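Local coordinates for protein nidogen (Mus musculus, PDB 1NPE) that probably links laminin to other components of the basement membrane through its six-bladed YWTD propeller domain, at residues A[2-7]-A[254-259]; A[49-54]-A[82-87]. One frame throughout, in Å; residues are numbered along the deposited sequence.

The two contacts lie on one side of a six-bladed propeller, their centres about 11 Å apart, and between them involve three consecutive blades. Contact 1 joins strand 2-8 to strand 256-259 within a single blade built from both ends of the chain. Contact 2, whose segments both fall between those ends in sequence, packs strand 49-54 of the next blade against strand 81-87, the first strand of the blade after it. The two meet directly where Leu5 CD1 touches Val50 CG2 at 3.8 Å. Contact 1 closes the ring by hydrogen bonding within a sheet, whereas contact 2 joins neighbouring sheets face to face through side chains.

Contact 1 of 2, residues A[2-7]-A[254-259]; sequences THLLFA and YGITIA
His3 and Ala259 begin an antiparallel ladder that runs on through Leu5 with Thr257. Each of these pairs exchanges two backbone bonds: His3 N to Ala259 O is 3.0 Å and Ala259 N to His3 O 2.7 Å, while Leu5 N to Thr257 O and Thr257 N to Leu5 O are both 2.9 Å. Beyond them Ala7 N donates to Gly255 O, and Ala7 O accepts from Tyr254 N. CA-H...O contacts, such as that from Ile256 CA to Leu5 O, reinforce the ladder.

Apolar contacts line both faces. On one, Leu4 and Ile258 cross obliquely, with Leu4 CD2 3.5 Å from Ile258 CG1 and 4.1 Å from Ile256 CD1. On the other, Leu5 lies alongside Thr257; with CG anti to its carbonyl carbon (chi1 -67°), the side chain runs along the face so that CD1 reaches Ala259 CB at 3.8 Å. Leu41 and Phe43 of strand 36-44 cover Thr257 and Ala259 on that face. Uniting N-terminal and C-terminal strands in one blade is the "Velcro" closure characteristic of beta-propellers, here of the six-bladed YWTD type.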
ATOM      1  N   THR A   2       0.612  26.347   7.690  1.00 39.05           N
ATOM      2  CA  THR A   2       0.351  24.917   7.568  1.00 38.12           C
ATOM      3  C   THR A   2       0.041  24.550   6.118  1.00 36.49           C
ATOM      4  O   THR A   2      -0.722  25.239   5.439  1.00 36.72           O
ATOM      5  CB  THR A   2      -0.822  24.480   8.457  1.00 39.59           C
ATOM      6  OG1 THR A   2      -2.013  25.152   8.031  1.00 43.02           O
ATOM      7  CG2 THR A   2      -0.549  24.824   9.915  1.00 41.10           C
ATOM      8  N   HIS A   3       0.625  23.453   5.651  1.00 33.85           N
ATOM      9  CA  HIS A   3       0.417  23.022   4.277  1.00 31.63           C
ATOM     10  C   HIS A   3      -0.068  21.589   4.194  1.00 30.51           C
ATOM     11  O   HIS A   3       0.090  20.807   5.133  1.00 30.40           O
ATOM     12  CB  HIS A   3       1.721  23.157   3.479  1.00 30.99           C
ATOM     13  CG  HIS A   3       2.317  24.532   3.516  1.00 32.09           C
ATOM     14  ND1 HIS A   3       3.023  25.009   4.600  1.00 33.46           N
ATOM     15  CD2 HIS A   3       2.299  25.536   2.607  1.00 30.54           C
ATOM     16  CE1 HIS A   3       3.412  26.249   4.359  1.00 31.69           C
ATOM     17  NE2 HIS A   3       2.985  26.592   3.157  1.00 33.47           N
ATOM     18  N   LEU A   4      -0.700  21.272   3.072  1.00 28.96           N
ATOM     19  CA  LEU A   4      -1.186  19.928   2.797  1.00 26.95           C
ATOM     20  C   LEU A   4      -0.186  19.331   1.821  1.00 25.89           C
ATOM     21  O   LEU A   4       0.268  20.013   0.899  1.00 23.68           O
ATOM     22  CB  LEU A   4      -2.557  19.961   2.126  1.00 27.48           C
ATOM     23  CG  LEU A   4      -3.791  19.586   2.937  1.00 28.30           C
ATOM     24  CD1 LEU A   4      -4.991  19.573   2.000  1.00 28.61           C
ATOM     25  CD2 LEU A   4      -3.611  18.221   3.578  1.00 28.76           C
ATOM     26  N   LEU A   5       0.144  18.063   2.023  1.00 23.98           N
ATOM     27  CA  LEU A   5       1.092  17.373   1.165  1.00 22.58           C
ATOM     28  C   LEU A   5       0.522  16.034   0.738  1.00 22.71           C
ATOM     29  O   LEU A   5      -0.005  15.288   1.569  1.00 22.43           O
ATOM     30  CB  LEU A   5       2.405  17.141   1.921  1.00 22.42           C
ATOM     31  CG  LEU A   5       3.246  18.366   2.284  1.00 22.78           C
ATOM     32  CD1 LEU A   5       4.050  18.104   3.539  1.00 24.06           C
ATOM     33  CD2 LEU A   5       4.152  18.720   1.129  1.00 21.33           C
ATOM     34  N   PHE A   6       0.578  15.748  -0.560  1.00 22.33           N
ATOM     35  CA  PHE A   6       0.097  14.463  -1.047  1.00 21.92           C
ATOM     36  C   PHE A   6       1.009  13.843  -2.100  1.00 22.71           C
ATOM     37  O   PHE A   6       1.778  14.538  -2.758  1.00 22.27           O
ATOM     38  CB  PHE A   6      -1.369  14.517  -1.501  1.00 20.61           C
ATOM     39  CG  PHE A   6      -1.621  15.378  -2.707  1.00 21.35           C
ATOM     40  CD1 PHE A   6      -2.089  16.684  -2.558  1.00 20.94           C
ATOM     41  CD2 PHE A   6      -1.462  14.863  -3.989  1.00 19.93           C
ATOM     42  CE1 PHE A   6      -2.405  17.468  -3.669  1.00 20.02           C
ATOM     43  CE2 PHE A   6      -1.774  15.634  -5.109  1.00 23.62           C
ATOM     44  CZ  PHE A   6      -2.251  16.943  -4.946  1.00 20.31           C
ATOM     45  N   ALA A   7       0.932  12.524  -2.235  1.00 23.61           N
ATOM     46  CA  ALA A   7       1.770  11.797  -3.169  1.00 22.96           C
ATOM     47  C   ALA A   7       1.115  11.378  -4.480  1.00 24.36           C
ATOM     48  O   ALA A   7      -0.080  11.092  -4.539  1.00 22.95           O
ATOM     49  CB  ALA A   7       2.361  10.576  -2.479  1.00 21.66           C
ATOM     50  N   TYR A 254      -1.787   9.187  -3.802  1.00 18.06           N
ATOM     51  CA  TYR A 254      -1.487   8.245  -2.734  1.00 18.00           C
ATOM     52  C   TYR A 254      -1.555   8.847  -1.324  1.00 17.49           C
ATOM     53  O   TYR A 254      -2.593   9.374  -0.930  1.00 18.35           O
ATOM     54  CB  TYR A 254      -0.154   7.537  -3.004  1.00 18.39           C
ATOM     55  CG  TYR A 254      -0.198   6.718  -4.279  1.00 21.66           C
ATOM     56  CD1 TYR A 254      -1.017   5.590  -4.374  1.00 23.40           C
ATOM     57  CD2 TYR A 254       0.526   7.104  -5.411  1.00 22.50           C
ATOM     58  CE1 TYR A 254      -1.122   4.870  -5.564  1.00 26.18           C
ATOM     59  CE2 TYR A 254       0.428   6.388  -6.608  1.00 25.56           C
ATOM     60  CZ  TYR A 254      -0.398   5.278  -6.677  1.00 26.58           C
ATOM     61  OH  TYR A 254      -0.541   4.594  -7.862  1.00 30.06           O
ATOM     62  N   GLY A 255      -0.467   8.743  -0.565  1.00 16.26           N
ATOM     63  CA  GLY A 255      -0.442   9.265   0.790  1.00 15.08           C
ATOM     64  C   GLY A 255      -0.719  10.750   0.915  1.00 16.06           C
ATOM     65  O   GLY A 255      -0.551  11.516  -0.035  1.00 17.46           O
ATOM     66  N   ILE A 256      -1.117  11.155   2.112  1.00 15.77           N
ATOM     67  CA  ILE A 256      -1.430  12.545   2.394  1.00 17.10           C
ATOM     68  C   ILE A 256      -1.090  12.853   3.849  1.00 19.43           C
ATOM     69  O   ILE A 256      -1.325  12.036   4.741  1.00 22.61           O
ATOM     70  CB  ILE A 256      -2.929  12.841   2.112  1.00 14.87           C
ATOM     71  CG1 ILE A 256      -3.205  14.341   2.152  1.00 12.71           C
ATOM     72  CG2 ILE A 256      -3.815  12.104   3.094  1.00 13.46           C
ATOM     73  CD1 ILE A 256      -4.579  14.706   1.614  1.00 11.82           C
ATOM     74  N   THR A 257      -0.518  14.028   4.080  1.00 20.48           N
ATOM     75  CA  THR A 257      -0.140  14.442   5.418  1.00 23.14           C
ATOM     76  C   THR A 257      -0.203  15.963   5.528  1.00 24.57           C
ATOM     77  O   THR A 257      -0.248  16.669   4.516  1.00 25.99           O
ATOM     78  CB  THR A 257       1.277  13.922   5.775  1.00 21.94           C
ATOM     79  OG1 THR A 257       1.553  14.181   7.154  1.00 24.46           O
ATOM     80  CG2 THR A 257       2.342  14.584   4.906  1.00 21.26           C
ATOM     81  N   ILE A 258      -0.250  16.464   6.755  1.00 26.54           N
ATOM     82  CA  ILE A 258      -0.312  17.900   6.974  1.00 29.02           C
ATOM     83  C   ILE A 258       0.954  18.442   7.619  1.00 28.79           C
ATOM     84  O   ILE A 258       1.403  17.943   8.649  1.00 30.43           O
ATOM     85  CB  ILE A 258      -1.549  18.284   7.811  1.00 31.46           C
ATOM     86  CG1 ILE A 258      -2.806  18.033   6.986  1.00 33.35           C
ATOM     87  CG2 ILE A 258      -1.491  19.752   8.226  1.00 31.87           C
ATOM     88  CD1 ILE A 258      -4.070  18.476   7.643  1.00 36.80           C
ATOM     89  N   ALA A 259       1.537  19.452   6.982  1.00 28.09           N
ATOM     90  CA  ALA A 259       2.747  20.088   7.482  1.00 27.91           C
ATOM     91  C   ALA A 259       2.374  21.206   8.442  1.00 27.87           C
ATOM     92  O   ALA A 259       2.014  22.300   8.018  1.00 28.59           O
ATOM     93  CB  ALA A 259       3.568  20.641   6.327  1.00 26.64           C
TER

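Contact 2 of 2, residues A[49-54]-A[82-87]; sequences VVYWTD and EGIALD
Thr53 and Glu82, with CA atoms 6.1 Å apart, lie where strands 49-54 and 82-87 draw near, running roughly antiparallel at 155° without a hydrogen bond between them. This is face-to-face packing of adjacent propeller blades: Tyr51 to Asp54 form the YWTD sequence that names the domain, and strand 81-87 is the first of the following blade.

Tyr51 supplies the aromatic surface. Leu86 CD2 sits over one face of its ring, 3.8 Å from the centroid and 14° off the normal, a CH-pi contact, while Leu86 CD1 approaches Tyr51 CD1. Ile84 reaches the root of the same side chain: its CG1 is anti to the backbone N (chi1 -179°), and the extended branch brings CD1 to 3.9 Å from Tyr51 CB. Beyond the ring, Tyr51 OH is hydrogen-bonded to Arg62 NH1 within its own blade. An alanine here removes ring and hydroxyl, which is likely to leave a gap over Leu86 CD2 between the blades and Arg62 NH1 without this partner.

Further along, Thr53 and Ile84 pass alongside, pointing opposite ways, with Thr53 CG2 3.8 Å from Ile84 CB. The threonine's other branch is polar and joins the blades: buried Thr53 OG1 accepts a hydrogen bond from Gly40 N of its own sheet and donates one to Pro81 O of the next.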
ATOM      1  N   VAL A  49      10.439  18.302   8.599  1.00 26.59           N
ATOM      2  CA  VAL A  49      10.927  17.369   7.594  1.00 24.24           C
ATOM      3  C   VAL A  49       9.838  16.412   7.119  1.00 22.94           C
ATOM      4  O   VAL A  49       9.087  15.848   7.922  1.00 21.79           O
ATOM      5  CB  VAL A  49      12.148  16.554   8.128  1.00 24.62           C
ATOM      6  CG1 VAL A  49      12.666  15.587   7.064  1.00 24.26           C
ATOM      7  CG2 VAL A  49      13.264  17.493   8.545  1.00 25.54           C
ATOM      8  N   VAL A  50       9.765  16.246   5.802  1.00 21.42           N
ATOM      9  CA  VAL A  50       8.801  15.359   5.164  1.00 19.42           C
ATOM     10  C   VAL A  50       9.418  13.968   4.961  1.00 19.76           C
ATOM     11  O   VAL A  50      10.532  13.849   4.451  1.00 19.91           O
ATOM     12  CB  VAL A  50       8.361  15.929   3.782  1.00 18.23           C
ATOM     13  CG1 VAL A  50       7.360  14.994   3.101  1.00 17.83           C
ATOM     14  CG2 VAL A  50       7.750  17.315   3.954  1.00 16.31           C
ATOM     15  N   TYR A  51       8.714  12.928   5.409  1.00 18.05           N
ATOM     16  CA  TYR A  51       9.167  11.548   5.245  1.00 17.44           C
ATOM     17  C   TYR A  51       8.241  10.827   4.258  1.00 17.61           C
ATOM     18  O   TYR A  51       7.043  11.142   4.178  1.00 16.66           O
ATOM     19  CB  TYR A  51       9.175  10.803   6.585  1.00 16.66           C
ATOM     20  CG  TYR A  51      10.296  11.204   7.518  1.00 18.38           C
ATOM     21  CD1 TYR A  51      10.281  12.436   8.167  1.00 18.17           C
ATOM     22  CD2 TYR A  51      11.373  10.348   7.755  1.00 19.05           C
ATOM     23  CE1 TYR A  51      11.305  12.807   9.024  1.00 19.48           C
ATOM     24  CE2 TYR A  51      12.406  10.712   8.617  1.00 18.26           C
ATOM     25  CZ  TYR A  51      12.363  11.943   9.244  1.00 18.94           C
ATOM     26  OH  TYR A  51      13.384  12.333  10.075  1.00 21.19           O
ATOM     27  N   TRP A  52       8.793   9.853   3.528  1.00 16.81           N
ATOM     28  CA  TRP A  52       8.017   9.095   2.543  1.00 17.94           C
ATOM     29  C   TRP A  52       8.505   7.674   2.313  1.00 17.61           C
ATOM     30  O   TRP A  52       9.628   7.316   2.667  1.00 16.35           O
ATOM     31  CB  TRP A  52       8.003   9.814   1.183  1.00 18.20           C
ATOM     32  CG  TRP A  52       9.353   9.856   0.483  1.00 19.46           C
ATOM     33  CD1 TRP A  52       9.956   8.842  -0.213  1.00 19.44           C
ATOM     34  CD2 TRP A  52      10.263  10.959   0.443  1.00 19.55           C
ATOM     35  NE1 TRP A  52      11.186   9.246  -0.674  1.00 20.71           N
ATOM     36  CE2 TRP A  52      11.400  10.539  -0.285  1.00 18.76           C
ATOM     37  CE3 TRP A  52      10.230  12.264   0.956  1.00 20.06           C
ATOM     38  CZ2 TRP A  52      12.493  11.376  -0.513  1.00 20.68           C
ATOM     39  CZ3 TRP A  52      11.320  13.097   0.730  1.00 20.62           C
ATOM     40  CH2 TRP A  52      12.437  12.647   0.002  1.00 19.69           C
ATOM     41  N   THR A  53       7.635   6.873   1.708  1.00 17.68           N
ATOM     42  CA  THR A  53       7.965   5.503   1.354  1.00 17.76           C
ATOM     43  C   THR A  53       7.808   5.407  -0.158  1.00 17.92           C
ATOM     44  O   THR A  53       6.917   6.026  -0.746  1.00 18.17           O
ATOM     45  CB  THR A  53       7.035   4.463   2.021  1.00 18.31           C
ATOM     46  OG1 THR A  53       5.711   4.569   1.481  1.00 16.88           O
ATOM     47  CG2 THR A  53       7.004   4.662   3.526  1.00 18.60           C
ATOM     48  N   ASP A  54       8.700   4.645  -0.774  1.00 18.60           N
ATOM     49  CA  ASP A  54       8.712   4.441  -2.212  1.00 18.99           C
ATOM     50  C   ASP A  54       8.676   2.939  -2.489  1.00 19.83           C
ATOM     51  O   ASP A  54       9.537   2.201  -2.009  1.00 19.86           O
ATOM     52  CB  ASP A  54       9.987   5.066  -2.790  1.00 19.49           C
ATOM     53  CG  ASP A  54      10.348   4.506  -4.147  1.00 20.08           C
ATOM     54  OD1 ASP A  54      11.516   4.107  -4.329  1.00 21.18           O
ATOM     55  OD2 ASP A  54       9.465   4.464  -5.025  1.00 19.51           O
ATOM     56  N   GLU A  82       4.308   1.073   2.661  1.00 14.18           N
ATOM     57  CA  GLU A  82       3.161   1.851   2.219  1.00 13.72           C
ATOM     58  C   GLU A  82       2.564   2.845   3.199  1.00 14.21           C
ATOM     59  O   GLU A  82       1.576   3.507   2.886  1.00 15.48           O
ATOM     60  CB  GLU A  82       2.070   0.903   1.748  1.00 15.30           C
ATOM     61  CG  GLU A  82       2.459   0.103   0.528  1.00 14.80           C
ATOM     62  CD  GLU A  82       1.442  -0.944   0.195  1.00 12.51           C
ATOM     63  OE1 GLU A  82       0.238  -0.701   0.404  1.00 16.51           O
ATOM     64  OE2 GLU A  82       1.847  -2.015  -0.277  1.00 15.79           O
ATOM     65  N   GLY A  83       3.146   2.920   4.385  1.00 13.37           N
ATOM     66  CA  GLY A  83       2.673   3.837   5.402  1.00 13.46           C
ATOM     67  C   GLY A  83       3.846   4.130   6.309  1.00 14.28           C
ATOM     68  O   GLY A  83       4.667   3.255   6.558  1.00 15.15           O
ATOM     69  N   ILE A  84       3.954   5.368   6.769  1.00 14.44           N
ATOM     70  CA  ILE A  84       5.037   5.760   7.648  1.00 13.38           C
ATOM     71  C   ILE A  84       4.531   6.790   8.655  1.00 15.00           C
ATOM     72  O   ILE A  84       3.768   7.690   8.299  1.00 14.57           O
ATOM     73  CB  ILE A  84       6.261   6.288   6.834  1.00 13.34           C
ATOM     74  CG1 ILE A  84       7.406   6.682   7.768  1.00 11.08           C
ATOM     75  CG2 ILE A  84       5.858   7.459   5.928  1.00 11.54           C
ATOM     76  CD1 ILE A  84       8.726   6.920   7.047  1.00 10.78           C
ATOM     77  N   ALA A  85       4.896   6.590   9.922  1.00 14.62           N
ATOM     78  CA  ALA A  85       4.509   7.474  11.022  1.00 15.56           C
ATOM     79  C   ALA A  85       5.742   7.834  11.844  1.00 16.01           C
ATOM     80  O   ALA A  85       6.721   7.094  11.856  1.00 15.60           O
ATOM     81  CB  ALA A  85       3.467   6.806  11.898  1.00 15.00           C
ATOM     82  N   LEU A  86       5.679   8.944  12.571  1.00 17.03           N
ATOM     83  CA  LEU A  86       6.828   9.381  13.346  1.00 18.14           C
ATOM     84  C   LEU A  86       6.583   9.589  14.831  1.00 19.13           C
ATOM     85  O   LEU A  86       5.458   9.721  15.279  1.00 18.77           O
ATOM     86  CB  LEU A  86       7.351  10.700  12.776  1.00 19.48           C
ATOM     87  CG  LEU A  86       7.489  10.846  11.262  1.00 19.75           C
ATOM     88  CD1 LEU A  86       7.545  12.304  10.930  1.00 19.44           C
ATOM     89  CD2 LEU A  86       8.723  10.120  10.743  1.00 21.88           C
ATOM     90  N   ASP A  87       7.676   9.580  15.582  1.00 21.60           N
ATOM     91  CA  ASP A  87       7.678   9.851  17.014  1.00 23.86           C
ATOM     92  C   ASP A  87       8.596  11.062  17.044  1.00 24.09           C
ATOM     93  O   ASP A  87       9.820  10.919  17.029  1.00 24.06           O
ATOM     94  CB  ASP A  87       8.312   8.700  17.804  1.00 25.98           C
ATOM     95  CG  ASP A  87       8.466   9.014  19.301  1.00 28.49           C
ATOM     96  OD1 ASP A  87       8.025  10.089  19.769  1.00 30.01           O
ATOM     97  OD2 ASP A  87       9.039   8.170  20.018  1.00 30.30           O
TER